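Local coordinates for periplasmic binding protein (Mycobacterium smegmatis, PDB 4MDY) that probably binds an iron-containing solute and delivers it to an ABC transporter for uptake into the cell, at residues 213-217 with 218-222. Residues are numbered along the deposited sequence; the frame is centred on the assembly and turned at random.
Sequences ALIPR and DEIAS
Pro216 and Glu219 are the ends of a type I beta turn that leads from strand 214-215 into helix 220-224, a connection in the half of this two-lobed binding-protein fold that holds the parallel sheet with strand 229-233. Glu219 N donates to Pro216 O at 2.9 Å, and an overlapping bond from Ile220 N to Arg217 O, at 3.5 Å, is weak. Proline suits the entry to the turn, since its ring fixes phi and it brings no N-H to be satisfied. The ring also offers a surface to two acidic side chains: its CG lies 3.5 Å from Glu219 OE2, and its CB is the same distance from Asp218 OD1, contacts of carbon with oxygen rather than hydrogen bonds. Arg217 is stretched out, its CG lying opposite the backbone N (chi1 -163°), which carries the guanidinium to Asp246 and Gly187, where NH1 forms a salt bridge with the carboxylate and a hydrogen bond with Gly187 O. The aliphatic base of that long chain is left to pack on isoleucine. Ile220 is buried, facing Val189 and Ile248, where a branched apolar side chain fits well; Ile215 CG2 meets its CG1 at 4.3 Å. On the arginine side, Ile220 CD1 rests 3.7 Å from Arg217 CA and 4.2 Å from Arg217 CG.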
loop_
_atom_site.group_PDB
_atom_site.type_symbol
_atom_site.label_atom_id
_atom_site.label_comp_id
_atom_site.label_asym_id
_atom_site.label_seq_id
_atom_site.Cartn_x
_atom_site.Cartn_y
_atom_site.Cartn_z
ATOM N N ALA A 213 -9.427 -6.830 13.307
ATOM C CA ALA A 213 -8.357 -7.217 12.391
ATOM C C ALA A 213 -8.353 -8.724 12.137
ATOM O O ALA A 213 -7.898 -9.190 11.087
ATOM C CB ALA A 213 -7.011 -6.779 12.945
ATOM N N LEU A 214 -8.853 -9.470 13.116
ATOM C CA LEU A 214 -8.977 -10.908 13.029
ATOM C C LEU A 214 -10.336 -11.313 13.579
ATOM O O LEU A 214 -10.694 -10.980 14.710
ATOM C CB LEU A 214 -7.862 -11.579 13.825
ATOM C CG LEU A 214 -7.769 -13.107 13.764
ATOM C CD1 LEU A 214 -7.349 -13.573 12.380
ATOM C CD2 LEU A 214 -6.795 -13.599 14.817
ATOM N N ILE A 215 -11.085 -12.030 12.754
ATOM C CA ILE A 215 -12.386 -12.549 13.120
ATOM C C ILE A 215 -12.207 -14.025 13.485
ATOM O O ILE A 215 -11.894 -14.845 12.620
ATOM C CB ILE A 215 -13.366 -12.406 11.949
ATOM C CG1 ILE A 215 -13.460 -10.934 11.526
ATOM C CG2 ILE A 215 -14.738 -12.951 12.314
ATOM C CD1 ILE A 215 -13.965 -10.743 10.115
ATOM N N PRO A 216 -12.393 -14.368 14.772
ATOM C CA PRO A 216 -12.209 -15.764 15.154
ATOM C C PRO A 216 -13.183 -16.695 14.430
ATOM O O PRO A 216 -14.255 -16.268 14.012
ATOM C CB PRO A 216 -12.452 -15.762 16.663
ATOM C CG PRO A 216 -13.201 -14.507 16.950
ATOM C CD PRO A 216 -12.787 -13.518 15.912
ATOM N N ARG A 217 -12.794 -17.955 14.278
ATOM C CA ARG A 217 -13.565 -18.907 13.479
ATOM C C ARG A 217 -15.041 -18.996 13.888
ATOM O O ARG A 217 -15.922 -19.092 13.037
ATOM C CB ARG A 217 -12.927 -20.294 13.558
ATOM C CG ARG A 217 -13.407 -21.231 12.470
ATOM C CD ARG A 217 -12.499 -22.442 12.318
ATOM N NE ARG A 217 -13.044 -23.351 11.317
ATOM C CZ ARG A 217 -12.999 -23.146 10.003
ATOM N NH1 ARG A 217 -12.416 -22.058 9.501
ATOM N NH2 ARG A 217 -13.547 -24.038 9.180
ATOM N N ASP A 218 -15.306 -18.954 15.189
ATOM C CA ASP A 218 -16.678 -19.056 15.679
ATOM C C ASP A 218 -17.543 -17.801 15.400
ATOM O O ASP A 218 -18.763 -17.846 15.576
ATOM C CB ASP A 218 -16.695 -19.435 17.168
ATOM C CG ASP A 218 -16.145 -18.351 18.062
ATOM O OD1 ASP A 218 -15.179 -17.673 17.666
ATOM O OD2 ASP A 218 -16.674 -18.188 19.174
ATOM N N GLU A 219 -16.927 -16.705 14.947
ATOM C CA GLU A 219 -17.660 -15.456 14.655
ATOM C C GLU A 219 -17.761 -15.106 13.166
ATOM O O GLU A 219 -18.306 -14.072 12.805
ATOM C CB GLU A 219 -17.017 -14.285 15.410
ATOM C CG GLU A 219 -17.237 -14.337 16.914
ATOM C CD GLU A 219 -16.516 -13.220 17.654
ATOM O OE1 GLU A 219 -16.439 -12.093 17.120
ATOM O OE2 GLU A 219 -16.023 -13.470 18.775
ATOM N N ILE A 220 -17.248 -15.962 12.296
ATOM C CA ILE A 220 -17.183 -15.643 10.872
ATOM C C ILE A 220 -18.551 -15.342 10.260
ATOM O O ILE A 220 -18.721 -14.315 9.601
ATOM C CB ILE A 220 -16.497 -16.772 10.082
ATOM C CG1 ILE A 220 -15.011 -16.802 10.418
ATOM C CG2 ILE A 220 -16.676 -16.579 8.587
ATOM C CD1 ILE A 220 -14.311 -18.053 9.936
ATOM N N ALA A 221 -19.510 -16.237 10.468
ATOM C CA ALA A 221 -20.865 -16.050 9.948
ATOM C C ALA A 221 -21.495 -14.782 10.527
ATOM O O ALA A 221 -22.026 -13.956 9.792
ATOM C CB ALA A 221 -21.735 -17.260 10.250
ATOM N N SER A 222 -21.384 -14.631 11.840
ATOM C CA SER A 222 -21.939 -13.490 12.560
ATOM C C SER A 222 -21.477 -12.144 11.964
ATOM O O SER A 222 -22.268 -11.220 11.824
ATOM C CB SER A 222 -21.547 -13.601 14.043
ATOM O OG SER A 222 -21.797 -12.408 14.749
#